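Local coordinates for klebicin C activity (Klebsiella pneumoniae, PDB 7NNA), which is the Tol-binding domain of a bacteriocin and probably helps the toxin enter target bacteria through the efflux channel TolC, at residues Ala24-Ala29 against Ala156-Lys161; Thr81-Ile86 against Ala100-Arg105. All blocks are in the same frame, centred on the assembly; numbering follows the deposited sequence.

Contact 1: Ala24-Ala29 against Ala156-Lys161; sequences AIHATA and AAAKAK
One face of the His26 imidazole lies on the backbone of Lys159: CA of Lys159 stands 3.8 Å from the centroid of the His26 ring and 7° off its normal, a CH-pi contact almost exactly over the middle. Over the same ring, toward its far end, runs the start of the lysine side chain, with Lys159 CB 3.6 Å from His26 NE2, while the carbonyl carbon of Ala158 approaches obliquely. With CG anti to the backbone N (chi1 174°), the His26 ring swings across to the neighbouring helix and lies against Lys159, whose extended chain runs beside it, the two pointing the same way. Two long helices meet here as an antiparallel coiled-coil-like hairpin: the axes of these short helical segments approach to 8.5 Å, at 155° between their directions. Such close approach is matched by the small residues between them. The CB of Ala158 sits 3.8 Å from His26 CA, touches the CB of Ala29 at 4.0 Å, and has Ile25 CG2 more loosely at its flank. No hydrogen bond crosses between 24-29 and 156-161; the contact is van der Waals and CH-pi, at the molecular surface. His26 also touches Ala162, one turn beyond Ala158 on the same helix, and Ala29 reaches Glu155.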
ATOM      1  N   ALA A  24      -0.278  -4.362 -28.543  1.00 22.19           N
ATOM      2  CA  ALA A  24      -1.093  -5.177 -27.609  1.00 22.79           C
ATOM      3  C   ALA A  24      -0.330  -5.398 -26.284  1.00 22.03           C
ATOM      4  O   ALA A  24      -0.934  -5.344 -25.222  1.00 22.73           O
ATOM      5  CB  ALA A  24      -1.437  -6.518 -28.220  1.00 23.29           C
ATOM      6  N   ILE A  25       0.943  -5.609 -26.348  1.00 21.47           N
ATOM      7  CA  ILE A  25       1.778  -5.740 -25.131  1.00 20.94           C
ATOM      8  C   ILE A  25       1.824  -4.411 -24.359  1.00 19.98           C
ATOM      9  O   ILE A  25       1.776  -4.424 -23.106  1.00 19.53           O
ATOM     10  CB  ILE A  25       3.169  -6.297 -25.476  1.00 22.73           C
ATOM     11  CG1 ILE A  25       3.065  -7.792 -25.857  1.00 26.06           C
ATOM     12  CG2 ILE A  25       4.204  -6.094 -24.303  1.00 22.66           C
ATOM     13  CD1 ILE A  25       4.257  -8.257 -26.629  1.00 28.91           C
ATOM     14  N   HIS A  26       1.909  -3.295 -25.039  1.00 19.70           N
ATOM     15  CA  HIS A  26       1.884  -1.971 -24.330  1.00 21.19           C
ATOM     16  C   HIS A  26       0.482  -1.775 -23.674  1.00 23.21           C
ATOM     17  O   HIS A  26       0.389  -1.289 -22.524  1.00 24.10           O
ATOM     18  CB  HIS A  26       2.223  -0.852 -25.326  1.00 22.21           C
ATOM     19  CG  HIS A  26       2.088   0.548 -24.787  1.00 25.70           C
ATOM     20  ND1 HIS A  26       1.687   1.577 -25.597  1.00 30.43           N
ATOM     21  CD2 HIS A  26       2.341   1.040 -23.546  1.00 25.96           C
ATOM     22  CE1 HIS A  26       1.706   2.667 -24.827  1.00 31.65           C
ATOM     23  NE2 HIS A  26       2.045   2.364 -23.570  1.00 26.85           N
ATOM     24  N   ALA A  27      -0.616  -2.183 -24.358  1.00 22.51           N
ATOM     25  CA  ALA A  27      -1.947  -2.072 -23.744  1.00 23.85           C
ATOM     26  C   ALA A  27      -1.999  -2.882 -22.417  1.00 22.92           C
ATOM     27  O   ALA A  27      -2.526  -2.403 -21.399  1.00 22.58           O
ATOM     28  CB  ALA A  27      -3.035  -2.586 -24.725  1.00 23.60           C
ATOM     29  N   THR A  28      -1.416  -4.117 -22.432  1.00 21.85           N
ATOM     30  CA  THR A  28      -1.368  -4.899 -21.194  1.00 21.90           C
ATOM     31  C   THR A  28      -0.499  -4.244 -20.129  1.00 21.90           C
ATOM     32  O   THR A  28      -0.887  -4.237 -18.971  1.00 22.31           O
ATOM     33  CB  THR A  28      -0.837  -6.312 -21.487  1.00 21.77           C
ATOM     34  OG1 THR A  28      -1.690  -6.889 -22.484  1.00 24.14           O
ATOM     35  CG2 THR A  28      -0.844  -7.212 -20.233  1.00 21.08           C
ATOM     36  N   ALA A  29       0.670  -3.664 -20.491  1.00 20.43           N
ATOM     37  CA  ALA A  29       1.534  -2.980 -19.517  1.00 19.48           C
ATOM     38  C   ALA A  29       0.807  -1.850 -18.896  1.00 20.56           C
ATOM     39  O   ALA A  29       0.951  -1.635 -17.673  1.00 21.07           O
ATOM     40  CB  ALA A  29       2.844  -2.482 -20.195  1.00 18.88           C
ATOM     41  N   ALA A 156       7.161   1.733 -19.704  1.00 21.52           N
ATOM     42  CA  ALA A 156       7.974   2.624 -20.558  1.00 22.66           C
ATOM     43  C   ALA A 156       8.694   1.863 -21.636  1.00 23.77           C
ATOM     44  O   ALA A 156       8.831   2.359 -22.781  1.00 24.49           O
ATOM     45  CB  ALA A 156       8.979   3.447 -19.729  1.00 23.81           C
ATOM     46  N   ALA A 157       9.204   0.680 -21.285  1.00 22.08           N
ATOM     47  CA  ALA A 157       9.913  -0.149 -22.274  1.00 23.25           C
ATOM     48  C   ALA A 157       8.942  -0.601 -23.369  1.00 21.59           C
ATOM     49  O   ALA A 157       9.332  -0.560 -24.529  1.00 20.76           O
ATOM     50  CB  ALA A 157      10.584  -1.358 -21.611  1.00 22.85           C
ATOM     51  N   ALA A 158       7.718  -1.005 -23.027  1.00 20.88           N
ATOM     52  CA  ALA A 158       6.675  -1.473 -23.965  1.00 20.38           C
ATOM     53  C   ALA A 158       6.211  -0.328 -24.843  1.00 21.77           C
ATOM     54  O   ALA A 158       6.010  -0.537 -26.059  1.00 21.74           O
ATOM     55  CB  ALA A 158       5.476  -2.076 -23.206  1.00 18.36           C
ATOM     56  N   LYS A 159       6.008   0.874 -24.256  1.00 22.69           N
ATOM     57  CA  LYS A 159       5.649   2.067 -25.041  1.00 24.61           C
ATOM     58  C   LYS A 159       6.734   2.380 -26.094  1.00 26.82           C
ATOM     59  O   LYS A 159       6.420   2.609 -27.287  1.00 26.96           O
ATOM     60  CB  LYS A 159       5.496   3.307 -24.126  1.00 26.69           C
ATOM     61  CG  LYS A 159       4.921   4.502 -24.896  1.00 33.59           C
ATOM     62  CD  LYS A 159       4.745   5.719 -24.010  1.00 42.08           C
ATOM     63  CE  LYS A 159       4.222   6.895 -24.828  1.00 51.30           C
ATOM     64  NZ  LYS A 159       4.145   8.117 -23.997  1.00 59.63           N
ATOM     65  N   ALA A 160       8.011   2.417 -25.675  1.00 26.59           N
ATOM     66  CA  ALA A 160       9.110   2.701 -26.595  1.00 27.97           C
ATOM     67  C   ALA A 160       9.175   1.652 -27.715  1.00 27.52           C
ATOM     68  O   ALA A 160       9.398   1.989 -28.896  1.00 27.41           O
ATOM     69  CB  ALA A 160      10.438   2.753 -25.825  1.00 28.32           C
ATOM     70  N   LYS A 161       8.972   0.388 -27.367  1.00 26.64           N
ATOM     71  CA  LYS A 161       8.991  -0.693 -28.385  1.00 25.96           C
ATOM     72  C   LYS A 161       7.790  -0.579 -29.352  1.00 24.38           C
ATOM     73  O   LYS A 161       7.975  -0.677 -30.558  1.00 24.89           O
ATOM     74  CB  LYS A 161       8.999  -2.053 -27.686  1.00 26.13           C
ATOM     75  CG  LYS A 161       9.136  -3.272 -28.611  1.00 28.82           C
ATOM     76  CD  LYS A 161      10.355  -3.167 -29.572  1.00 37.88           C
ATOM     77  CE  LYS A 161      10.687  -4.423 -30.378  1.00 42.29           C
ATOM     78  NZ  LYS A 161       9.483  -5.200 -30.815  1.00 43.02           N
TER

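Contact 2: Thr81-Ile86 against Ala100-Arg105; sequences TRPTVI and AEFIGR
Segment 81-86 has no regular secondary structure and passes beside helical 100-105, the nearest alpha carbons being those of Arg82 and Phe102, 6.2 Å apart. Phe102 meets Thr81, Arg82 and Pro83 and is the buried residue of the contact. Its CG is anti to the backbone N (chi1 168°), which sends the ring from the helix toward the loop backbone. Over one face lies Arg82 CA, 3.7 Å from the centroid of the Phe102 ring, so the CH-pi contact is made by the main chain. The Arg82 side chain then runs along the ring, its CB 3.8 Å from Phe102 CZ, and its bend at chi3 brings the guanidinium beside the far rim. There Phe102 CE2 stands over the centre of the guanidinium plane, but the two planes are 61° apart, an inclined approach rather than a parallel stack. At the base of the phenyl group, Pro83 CD packs 3.6 Å from Phe102 CB.

The polar part of the contact lies at the ring edge. Arg105 NH2 donates to Thr81 OG1 across 3.0 Å, with an N-H...O angle of 148° and the oxygen somewhat out of the guanidinium plane. Both residues also bond to Asn78 near the end of the preceding helix: Thr81 OG1 to its backbone O, Arg105 NE to its side-chain OD1. Phe102 touches Asn78 and Asn79 as well, so the ring is buried between the helix end and the loop leaving it.

Since the Thr81 hydroxyl accepts from Arg105 NH2, its own proton is left to serve the Asn78 carbonyl; this linked polar network probably helps fix where the loop departs, while the phenyl ring supplies the apolar surface on which that loop rests.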
ATOM      1  N   THR A  81      -6.674   3.380  57.505  1.00 33.37           N
ATOM      2  CA  THR A  81      -7.650   3.081  58.554  1.00 33.19           C
ATOM      3  C   THR A  81      -7.387   1.754  59.269  1.00 31.19           C
ATOM      4  O   THR A  81      -8.228   1.329  60.080  1.00 31.19           O
ATOM      5  CB  THR A  81      -9.104   3.058  57.970  1.00 35.38           C
ATOM      6  OG1 THR A  81      -9.309   1.903  57.157  1.00 33.24           O
ATOM      7  CG2 THR A  81      -9.424   4.311  57.152  1.00 37.65           C
ATOM      8  N   ARG A  82      -6.254   1.075  58.984  1.00 27.23           N
ATOM      9  CA  ARG A  82      -5.955  -0.211  59.654  1.00 27.04           C
ATOM     10  C   ARG A  82      -5.967  -0.028  61.203  1.00 26.89           C
ATOM     11  O   ARG A  82      -5.249   0.809  61.728  1.00 26.20           O
ATOM     12  CB  ARG A  82      -4.549  -0.735  59.253  1.00 26.78           C
ATOM     13  CG  ARG A  82      -4.214  -2.119  59.832  1.00 28.86           C
ATOM     14  CD  ARG A  82      -2.733  -2.452  59.642  1.00 31.26           C
ATOM     15  NE  ARG A  82      -2.446  -2.511  58.194  1.00 31.32           N
ATOM     16  CZ  ARG A  82      -2.583  -3.618  57.457  1.00 30.09           C
ATOM     17  NH1 ARG A  82      -2.910  -4.784  58.040  1.00 27.52           N
ATOM     18  NH2 ARG A  82      -2.425  -3.566  56.140  1.00 25.21           N
ATOM     19  N   PRO A  83      -6.803  -0.782  61.916  1.00 28.20           N
ATOM     20  CA  PRO A  83      -6.821  -0.665  63.394  1.00 29.69           C
ATOM     21  C   PRO A  83      -5.671  -1.407  64.074  1.00 34.02           C
ATOM     22  O   PRO A  83      -5.050  -2.271  63.474  1.00 34.25           O
ATOM     23  CB  PRO A  83      -8.172  -1.320  63.801  1.00 29.87           C
ATOM     24  CG  PRO A  83      -8.442  -2.297  62.709  1.00 29.64           C
ATOM     25  CD  PRO A  83      -7.757  -1.791  61.425  1.00 27.33           C
ATOM     26  N   THR A  84      -5.446  -1.124  65.378  1.00 35.95           N
ATOM     27  CA  THR A  84      -4.411  -1.799  66.157  1.00 40.30           C
ATOM     28  C   THR A  84      -5.055  -2.866  66.999  1.00 42.29           C
ATOM     29  O   THR A  84      -5.943  -2.561  67.793  1.00 41.58           O
ATOM     30  CB  THR A  84      -3.707  -0.760  67.055  1.00 43.86           C
ATOM     31  OG1 THR A  84      -2.852  -0.024  66.171  1.00 46.86           O
ATOM     32  CG2 THR A  84      -2.879  -1.390  68.179  1.00 45.31           C
ATOM     33  N   VAL A  85      -4.606  -4.121  66.824  1.00 42.84           N
ATOM     34  CA  VAL A  85      -5.067  -5.305  67.578  1.00 46.55           C
ATOM     35  C   VAL A  85      -3.793  -6.089  67.923  1.00 50.76           C
ATOM     36  O   VAL A  85      -3.287  -6.881  67.101  1.00 50.37           O
ATOM     37  CB  VAL A  85      -6.050  -6.186  66.771  1.00 46.68           C
ATOM     38  CG1 VAL A  85      -6.430  -7.422  67.581  1.00 48.27           C
ATOM     39  CG2 VAL A  85      -7.293  -5.396  66.358  1.00 46.08           C
ATOM     40  N   ILE A  86      -3.229  -5.798  69.096  1.00 53.41           N
ATOM     41  CA  ILE A  86      -1.957  -6.387  69.482  1.00 58.25           C
ATOM     42  C   ILE A  86      -2.120  -7.490  70.552  1.00 63.11           C
ATOM     43  O   ILE A  86      -1.415  -8.497  70.462  1.00 65.53           O
ATOM     44  CB  ILE A  86      -0.902  -5.297  69.863  1.00 59.20           C
ATOM     45  CG1 ILE A  86      -1.495  -4.229  70.811  1.00 60.66           C
ATOM     46  CG2 ILE A  86      -0.385  -4.632  68.564  1.00 58.39           C
ATOM     47  CD1 ILE A  86      -0.414  -3.424  71.859  1.00 63.55           C
ATOM     48  N   ALA A 100     -12.167  -6.923  61.406  1.00 25.66           N
ATOM     49  CA  ALA A 100     -12.894  -7.691  60.383  1.00 26.62           C
ATOM     50  C   ALA A 100     -13.403  -6.768  59.248  1.00 27.83           C
ATOM     51  O   ALA A 100     -13.306  -7.101  58.042  1.00 27.75           O
ATOM     52  CB  ALA A 100     -14.057  -8.474  61.037  1.00 27.16           C
ATOM     53  N   GLU A 101     -13.942  -5.580  59.640  1.00 28.03           N
ATOM     54  CA  GLU A 101     -14.408  -4.625  58.639  1.00 26.54           C
ATOM     55  C   GLU A 101     -13.269  -4.043  57.803  1.00 27.01           C
ATOM     56  O   GLU A 101     -13.423  -3.848  56.578  1.00 27.09           O
ATOM     57  CB  GLU A 101     -15.172  -3.479  59.340  1.00 28.05           C
ATOM     58  CG  GLU A 101     -16.536  -3.934  59.848  1.00 34.94           C
ATOM     59  CD  GLU A 101     -17.268  -2.921  60.719  0.80 46.14           C
ATOM     60  OE1 GLU A 101     -16.899  -1.723  60.682  0.80 48.92           O
ATOM     61  OE2 GLU A 101     -18.212  -3.331  61.436  0.80 47.37           O
ATOM     62  N   PHE A 102     -12.104  -3.769  58.424  1.00 26.25           N
ATOM     63  CA  PHE A 102     -10.952  -3.280  57.661  1.00 25.14           C
ATOM     64  C   PHE A 102     -10.513  -4.362  56.633  1.00 24.31           C
ATOM     65  O   PHE A 102     -10.224  -4.041  55.461  1.00 23.28           O
ATOM     66  CB  PHE A 102      -9.757  -2.940  58.619  1.00 24.05           C
ATOM     67  CG  PHE A 102      -8.480  -2.717  57.829  1.00 23.99           C
ATOM     68  CD1 PHE A 102      -8.259  -1.516  57.164  1.00 25.26           C
ATOM     69  CD2 PHE A 102      -7.508  -3.713  57.742  1.00 23.40           C
ATOM     70  CE1 PHE A 102      -7.109  -1.340  56.376  1.00 26.04           C
ATOM     71  CE2 PHE A 102      -6.369  -3.525  56.970  1.00 24.26           C
ATOM     72  CZ  PHE A 102      -6.211  -2.363  56.246  1.00 25.36           C
ATOM     73  N   ILE A 103     -10.439  -5.648  57.070  1.00 23.47           N
ATOM     74  CA  ILE A 103     -10.002  -6.706  56.153  1.00 23.49           C
ATOM     75  C   ILE A 103     -10.982  -6.845  55.002  1.00 24.38           C
ATOM     76  O   ILE A 103     -10.552  -6.976  53.856  1.00 24.37           O
ATOM     77  CB  ILE A 103      -9.860  -8.041  56.939  1.00 24.37           C
ATOM     78  CG1 ILE A 103      -8.769  -7.928  58.012  1.00 25.16           C
ATOM     79  CG2 ILE A 103      -9.572  -9.224  55.965  1.00 25.00           C
ATOM     80  CD1 ILE A 103      -8.605  -9.293  58.835  1.00 28.32           C
ATOM     81  N   GLY A 104     -12.285  -6.729  55.284  1.00 27.48           N
ATOM     82  CA  GLY A 104     -13.315  -6.831  54.243  1.00 28.86           C
ATOM     83  C   GLY A 104     -13.147  -5.726  53.214  1.00 30.55           C
ATOM     84  O   GLY A 104     -13.289  -5.962  52.011  1.00 30.48           O
ATOM     85  N   ARG A 105     -12.857  -4.493  53.682  1.00 30.32           N
ATOM     86  CA  ARG A 105     -12.656  -3.348  52.764  1.00 27.86           C
ATOM     87  C   ARG A 105     -11.374  -3.535  51.957  1.00 28.23           C
ATOM     88  O   ARG A 105     -11.357  -3.266  50.758  1.00 29.14           O
ATOM     89  CB  ARG A 105     -12.477  -2.067  53.566  1.00 28.60           C
ATOM     90  CG  ARG A 105     -13.808  -1.480  54.100  1.00 32.97           C
ATOM     91  CD  ARG A 105     -13.632  -0.073  54.580  1.00 34.75           C
ATOM     92  NE  ARG A 105     -12.557   0.071  55.590  1.00 34.77           N
ATOM     93  CZ  ARG A 105     -12.734   0.020  56.908  1.00 37.34           C
ATOM     94  NH1 ARG A 105     -13.903  -0.375  57.416  1.00 36.03           N
ATOM     95  NH2 ARG A 105     -11.720   0.269  57.729  1.00 33.41           N
TER

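Overall arrangement
From the N terminus the chain enters helix 14-79, which contributes 24-29 to contact 1 early in its course. Just past the end of that helix, 81-86 begins the connection to helix 93-197, and contact 2 closes a short loop of 13 residues when 100-105 returns against it. The second helix runs back, 156-161 meeting 24-29 on the way to its end at 197 and closing a far longer loop of 126 residues that encloses the first. The loops therefore nest without crossing. Contact 2 ties the turn region to the start of helix 93-197, whereas contact 1 joins the two helices far from that turn. Their centres lie 85 Å apart, on opposite sides of the chain's centre, evidence of a markedly elongated hairpin.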